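Long-range contact in dual specificity protein phosphatase 12 (Homo sapiens, PDB 4KI9), which dephosphorylates phosphotyrosine as well as phosphoserine and phosphothreonine residues, here represented by its dual-specificity phosphatase catalytic domain: residues A98-F112 / F132-E145. The protein carries 2 engineered substitutions. Numbering follows the deposited sequence.
Sequences AIITAFLMKTDQLPF and FEWQLKLYQAMGYE
Leu-136 pushes its isobutyl group as a knob into the hole formed by Thr-101, Ala-102, Met-105 and Phe-112, the tightly packed heart of this contact between two nearly parallel helices (axes 17° apart). Its two methyls divide the work: CD2 meets Ala-102 CB at 3.7 Å, while CD1 lies 3.7 Å from CE2 of the Phe-112 ring. That ring is a knob in turn, seated among Glu-133, Leu-136, Lys-137 and Gln-140, with Glu-133 O over the centre of one face. Bent at chi3 (63°), Met-105 turns its CE to within 3.3 Å of Leu-136 O. Tyr-144, following the Schellman turn at Gly-143, completes the packed part: one ring face lies against Met-105 O, offset toward the rim, and its edge meets Met-105 CE in plane. Gln-140, extended with CG anti to the backbone N (chi1 175°), accepts a nearly straight hydrogen bond from Phe-112 N to OE1 (2.8 Å); the donor stands above the amide plane. On the solvent side, exposed Gln-109 brings only OE1 to 3.6 Å from Tyr-144 CD2. Partly exposed Lys-106 crosses Tyr-139 at about a right angle, CD 3.3 Å from Tyr-139 OH; both polar ends reach Asp-69, Lys-106 in a salt bridge and Tyr-139 by a hydrogen bond. Helix 95-108 follows the substrate-binding loop His-90 to Arg-95, the phosphate-binding loop of the protein tyrosine phosphatase fold, and Phe-132, packed on Ala-98, borders its Ser-94. Helix 112-122 covers both helices; helix 95-108 also backs onto strand 2-5 and helix 68-80, helix 130-141 onto helix 151-160.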
loop_
_atom_site.group_PDB
_atom_site.type_symbol
_atom_site.label_atom_id
_atom_site.label_comp_id
_atom_site.label_asym_id
_atom_site.label_seq_id
_atom_site.Cartn_x
_atom_site.Cartn_y
_atom_site.Cartn_z
ATOM N N ALA A 98 2.301 4.488 0.113
ATOM C CA ALA A 98 3.106 3.656 1.013
ATOM C C ALA A 98 2.896 2.150 0.766
ATOM O O ALA A 98 3.856 1.365 0.726
ATOM C CB ALA A 98 2.806 4.007 2.467
ATOM N N ILE A 99 1.643 1.747 0.587
ATOM C CA ILE A 99 1.345 0.332 0.353
ATOM C C ILE A 99 1.956 -0.149 -0.957
ATOM O O ILE A 99 2.562 -1.218 -1.016
ATOM C CB ILE A 99 -0.181 0.059 0.338
ATOM C CG1 ILE A 99 -0.789 0.325 1.716
ATOM C CG2 ILE A 99 -0.486 -1.375 -0.094
ATOM C CD1 ILE A 99 -0.134 -0.449 2.857
ATOM N N ILE A 100 1.779 0.625 -2.021
ATOM C CA ILE A 100 2.368 0.255 -3.311
ATOM C C ILE A 100 3.884 0.134 -3.198
ATOM O O ILE A 100 4.482 -0.831 -3.686
ATOM C CB ILE A 100 2.024 1.290 -4.400
ATOM C CG1 ILE A 100 0.528 1.262 -4.685
ATOM C CG2 ILE A 100 2.800 0.996 -5.684
ATOM C CD1 ILE A 100 0.071 -0.057 -5.298
ATOM N N THR A 101 4.498 1.116 -2.540
ATOM C CA THR A 101 5.943 1.113 -2.360
ATOM C C THR A 101 6.383 -0.153 -1.627
ATOM O O THR A 101 7.346 -0.812 -2.035
ATOM C CB THR A 101 6.437 2.374 -1.630
ATOM O OG1 THR A 101 5.985 3.541 -2.337
ATOM C CG2 THR A 101 7.981 2.400 -1.562
ATOM N N ALA A 102 5.652 -0.519 -0.573
ATOM C CA ALA A 102 5.992 -1.715 0.184
ATOM C C ALA A 102 5.913 -2.950 -0.711
ATOM O O ALA A 102 6.756 -3.851 -0.639
ATOM C CB ALA A 102 5.075 -1.865 1.397
ATOM N N PHE A 103 4.902 -2.991 -1.560
ATOM C CA PHE A 103 4.748 -4.121 -2.478
ATOM C C PHE A 103 5.915 -4.215 -3.462
ATOM O O PHE A 103 6.457 -5.291 -3.714
ATOM C CB PHE A 103 3.450 -3.972 -3.258
ATOM C CG PHE A 103 3.275 -5.011 -4.327
ATOM C CD1 PHE A 103 2.744 -6.261 -4.012
ATOM C CD2 PHE A 103 3.646 -4.743 -5.637
ATOM C CE1 PHE A 103 2.582 -7.218 -4.997
ATOM C CE2 PHE A 103 3.500 -5.692 -6.615
ATOM C CZ PHE A 103 2.962 -6.934 -6.298
ATOM N N LEU A 104 6.284 -3.079 -4.032
ATOM C CA LEU A 104 7.423 -3.018 -4.935
ATOM C C LEU A 104 8.688 -3.427 -4.197
ATOM O O LEU A 104 9.471 -4.206 -4.712
ATOM C CB LEU A 104 7.577 -1.615 -5.522
ATOM C CG LEU A 104 6.483 -1.167 -6.486
ATOM C CD1 LEU A 104 6.764 0.237 -7.019
ATOM C CD2 LEU A 104 6.331 -2.180 -7.646
ATOM N N MET A 105 8.868 -2.922 -2.979
ATOM C CA MET A 105 10.018 -3.292 -2.161
ATOM C C MET A 105 10.118 -4.803 -1.939
ATOM O O MET A 105 11.164 -5.408 -2.169
ATOM C CB MET A 105 9.965 -2.578 -0.799
ATOM C CG MET A 105 10.211 -1.069 -0.861
ATOM S SD MET A 105 9.888 -0.255 0.708
ATOM C CE MET A 105 11.124 -1.029 1.748
ATOM N N LYS A 106 9.039 -5.415 -1.474
ATOM C CA LYS A 106 9.088 -6.829 -1.113
ATOM C C LYS A 106 9.187 -7.751 -2.323
ATOM O O LYS A 106 10.005 -8.672 -2.328
ATOM C CB LYS A 106 7.898 -7.208 -0.221
ATOM C CG LYS A 106 8.011 -8.603 0.367
ATOM C CD LYS A 106 6.913 -8.898 1.383
ATOM C CE LYS A 106 7.259 -10.160 2.164
ATOM N NZ LYS A 106 6.405 -10.359 3.364
ATOM N N THR A 107 8.380 -7.509 -3.354
ATOM C CA THR A 107 8.409 -8.379 -4.536
ATOM C C THR A 107 9.747 -8.315 -5.277
ATOM O O THR A 107 10.306 -9.344 -5.662
ATOM C CB THR A 107 7.253 -8.108 -5.521
ATOM O OG1 THR A 107 7.228 -6.723 -5.889
ATOM C CG2 THR A 107 5.919 -8.492 -4.901
ATOM N N ASP A 108 10.267 -7.104 -5.450
ATOM C CA ASP A 108 11.513 -6.909 -6.173
ATOM C C ASP A 108 12.757 -6.924 -5.280
ATOM O O ASP A 108 13.880 -6.830 -5.789
ATOM C CB ASP A 108 11.479 -5.583 -6.939
ATOM C CG ASP A 108 10.407 -5.544 -8.001
ATOM O OD1 ASP A 108 10.085 -4.435 -8.474
ATOM O OD2 ASP A 108 9.875 -6.611 -8.358
ATOM N N GLN A 109 12.566 -7.037 -3.967
ATOM C CA GLN A 109 13.673 -6.933 -3.018
ATOM C C GLN A 109 14.439 -5.649 -3.300
ATOM O O GLN A 109 15.648 -5.675 -3.522
ATOM C CB GLN A 109 14.613 -8.138 -3.125
ATOM C CG GLN A 109 13.912 -9.478 -3.021
ATOM C CD GLN A 109 14.278 -10.233 -1.763
ATOM O OE1 GLN A 109 14.301 -9.671 -0.668
ATOM N NE2 GLN A 109 14.562 -11.520 -1.911
ATOM N N LEU A 110 13.717 -4.535 -3.330
ATOM C CA LEU A 110 14.279 -3.236 -3.708
ATOM C C LEU A 110 14.304 -2.332 -2.488
ATOM O O LEU A 110 13.310 -2.250 -1.770
ATOM C CB LEU A 110 13.359 -2.564 -4.721
ATOM C CG LEU A 110 13.616 -2.462 -6.215
ATOM C CD1 LEU A 110 12.572 -1.529 -6.807
ATOM C CD2 LEU A 110 15.015 -1.950 -6.508
ATOM N N PRO A 111 15.423 -1.624 -2.256
ATOM C CA PRO A 111 15.452 -0.657 -1.155
ATOM C C PRO A 111 14.365 0.416 -1.263
ATOM O O PRO A 111 13.924 0.750 -2.366
ATOM C CB PRO A 111 16.842 -0.013 -1.292
ATOM C CG PRO A 111 17.670 -1.068 -1.922
ATOM C CD PRO A 111 16.754 -1.807 -2.870
ATOM N N PHE A 112 13.948 0.949 -0.120
ATOM C CA PHE A 112 12.858 1.923 -0.065
ATOM C C PHE A 112 13.039 3.091 -1.037
ATOM O O PHE A 112 12.109 3.463 -1.757
ATOM C CB PHE A 112 12.694 2.468 1.360
ATOM C CG PHE A 112 11.976 3.794 1.425
ATOM C CD1 PHE A 112 12.660 4.957 1.768
ATOM C CD2 PHE A 112 10.623 3.880 1.136
ATOM C CE1 PHE A 112 12.000 6.177 1.832
ATOM C CE2 PHE A 112 9.960 5.089 1.197
ATOM C CZ PHE A 112 10.650 6.243 1.541
ATOM N N PHE A 132 5.360 7.269 7.410
ATOM C CA PHE A 132 5.322 6.123 6.506
ATOM C C PHE A 132 6.698 5.855 5.880
ATOM O O PHE A 132 7.104 4.703 5.734
ATOM C CB PHE A 132 4.230 6.282 5.434
ATOM C CG PHE A 132 2.819 6.307 5.987
ATOM C CD1 PHE A 132 2.545 5.846 7.268
ATOM C CD2 PHE A 132 1.771 6.804 5.226
ATOM C CE1 PHE A 132 1.252 5.869 7.781
ATOM C CE2 PHE A 132 0.473 6.832 5.724
ATOM C CZ PHE A 132 0.212 6.364 7.008
ATOM N N GLU A 133 7.420 6.921 5.519
ATOM C CA GLU A 133 8.782 6.777 5.017
ATOM C C GLU A 133 9.665 6.016 5.998
ATOM O O GLU A 133 10.369 5.094 5.610
ATOM C CB GLU A 133 9.432 8.153 4.770
ATOM C CG GLU A 133 8.978 8.837 3.507
ATOM C CD GLU A 133 9.944 9.929 3.071
ATOM O OE1 GLU A 133 10.925 10.171 3.806
ATOM O OE2 GLU A 133 9.725 10.530 1.996
ATOM N N TRP A 134 9.634 6.429 7.261
ATOM C CA TRP A 134 10.422 5.785 8.308
ATOM C C TRP A 134 10.025 4.311 8.475
ATOM O O TRP A 134 10.880 3.424 8.567
ATOM C CB TRP A 134 10.262 6.560 9.620
ATOM C CG TRP A 134 10.808 5.881 10.834
ATOM C CD1 TRP A 134 10.092 5.393 11.899
ATOM C CD2 TRP A 134 12.183 5.617 11.119
ATOM N NE1 TRP A 134 10.948 4.848 12.829
ATOM C CE2 TRP A 134 12.233 4.969 12.371
ATOM C CE3 TRP A 134 13.379 5.868 10.438
ATOM C CZ2 TRP A 134 13.435 4.570 12.954
ATOM C CZ3 TRP A 134 14.571 5.467 11.018
ATOM C CH2 TRP A 134 14.591 4.825 12.264
ATOM N N GLN A 135 8.725 4.051 8.489
ATOM C CA GLN A 135 8.221 2.676 8.587
ATOM C C GLN A 135 8.704 1.786 7.453
ATOM O O GLN A 135 9.054 0.632 7.676
ATOM C CB GLN A 135 6.679 2.663 8.690
ATOM C CG GLN A 135 6.190 3.174 10.056
ATOM C CD GLN A 135 4.711 3.507 10.067
ATOM O OE1 GLN A 135 3.883 2.754 9.546
ATOM N NE2 GLN A 135 4.371 4.642 10.659
ATOM N N LEU A 136 8.738 2.309 6.235
ATOM C CA LEU A 136 9.257 1.517 5.121
ATOM C C LEU A 136 10.762 1.271 5.233
ATOM O O LEU A 136 11.268 0.245 4.770
ATOM C CB LEU A 136 8.912 2.158 3.777
ATOM C CG LEU A 136 7.436 2.066 3.406
ATOM C CD1 LEU A 136 7.180 2.835 2.123
ATOM C CD2 LEU A 136 7.024 0.612 3.244
ATOM N N LYS A 137 11.483 2.207 5.850
ATOM C CA LYS A 137 12.906 1.989 6.099
ATOM C C LYS A 137 13.089 0.851 7.095
ATOM O O LYS A 137 13.964 0.002 6.922
ATOM C CB LYS A 137 13.582 3.290 6.579
ATOM C CG LYS A 137 13.704 4.292 5.446
ATOM C CD LYS A 137 14.379 5.590 5.872
ATOM C CE LYS A 137 14.396 6.561 4.708
ATOM N NZ LYS A 137 14.546 7.971 5.149
ATOM N N LEU A 138 12.228 0.808 8.113
ATOM C CA LEU A 138 12.252 -0.290 9.075
ATOM C C LEU A 138 11.917 -1.618 8.406
ATOM O O LEU A 138 12.542 -2.629 8.688
ATOM C CB LEU A 138 11.266 -0.041 10.213
ATOM C CG LEU A 138 11.516 1.230 11.035
ATOM C CD1 LEU A 138 10.658 1.199 12.259
ATOM C CD2 LEU A 138 12.988 1.383 11.414
ATOM N N TYR A 139 10.909 -1.599 7.537
ATOM C CA TYR A 139 10.517 -2.758 6.734
ATOM C C TYR A 139 11.708 -3.334 5.954
ATOM O O TYR A 139 11.954 -4.530 6.001
ATOM C CB TYR A 139 9.407 -2.339 5.770
ATOM C CG TYR A 139 8.576 -3.451 5.137
ATOM C CD1 TYR A 139 7.959 -4.428 5.918
ATOM C CD2 TYR A 139 8.347 -3.464 3.764
ATOM C CE1 TYR A 139 7.159 -5.415 5.340
ATOM C CE2 TYR A 139 7.552 -4.449 3.171
ATOM C CZ TYR A 139 6.955 -5.409 3.966
ATOM O OH TYR A 139 6.165 -6.376 3.391
ATOM N N GLN A 140 12.440 -2.479 5.246
ATOM C CA GLN A 140 13.666 -2.889 4.555
ATOM C C GLN A 140 14.700 -3.442 5.549
ATOM O O GLN A 140 15.248 -4.537 5.362
ATOM C CB GLN A 140 14.264 -1.704 3.784
ATOM C CG GLN A 140 15.617 -1.987 3.111
ATOM C CD GLN A 140 16.176 -0.767 2.396
ATOM O OE1 GLN A 140 15.437 0.160 2.059
ATOM N NE2 GLN A 140 17.489 -0.763 2.162
ATOM N N ALA A 141 14.956 -2.688 6.611
ATOM C CA ALA A 141 15.938 -3.101 7.612
ATOM C C ALA A 141 15.605 -4.468 8.216
ATOM O O ALA A 141 16.501 -5.200 8.620
ATOM C CB ALA A 141 16.069 -2.041 8.711
ATOM N N MET A 142 14.320 -4.814 8.269
ATOM C CA MET A 142 13.896 -6.133 8.755
ATOM C C MET A 142 13.953 -7.232 7.677
ATOM O O MET A 142 13.645 -8.393 7.938
ATOM C CB MET A 142 12.486 -6.059 9.363
ATOM C CG MET A 142 12.401 -5.323 10.713
ATOM S SD MET A 142 10.733 -5.377 11.455
ATOM C CE MET A 142 9.849 -4.310 10.325
ATOM N N GLY A 143 14.344 -6.871 6.465
ATOM C CA GLY A 143 14.434 -7.853 5.401
ATOM C C GLY A 143 13.175 -7.922 4.563
ATOM O O GLY A 143 12.851 -8.972 4.004
ATOM N N TYR A 144 12.481 -6.790 4.457
ATOM C CA TYR A 144 11.213 -6.689 3.724
ATOM C C TYR A 144 10.183 -7.633 4.312
ATOM O O TYR A 144 9.503 -8.359 3.592
ATOM C CB TYR A 144 11.405 -6.954 2.223
ATOM C CG TYR A 144 12.508 -6.131 1.611
ATOM C CD1 TYR A 144 12.352 -4.771 1.421
ATOM C CD2 TYR A 144 13.717 -6.714 1.226
ATOM C CE1 TYR A 144 13.375 -4.007 0.865
ATOM C CE2 TYR A 144 14.739 -5.962 0.679
ATOM C CZ TYR A 144 14.563 -4.610 0.496
ATOM O OH TYR A 144 15.571 -3.850 -0.052
ATOM N N GLU A 145 10.085 -7.612 5.632
ATOM C CA GLU A 145 9.162 -8.455 6.382
ATOM C C GLU A 145 8.762 -7.692 7.629
ATOM O O GLU A 145 9.497 -6.808 8.059
ATOM C CB GLU A 145 9.875 -9.718 6.835
ATOM C CG GLU A 145 9.413 -10.971 6.146
ATOM C CD GLU A 145 10.017 -12.208 6.775
ATOM O OE1 GLU A 145 10.788 -12.046 7.750
ATOM O OE2 GLU A 145 9.717 -13.328 6.302
#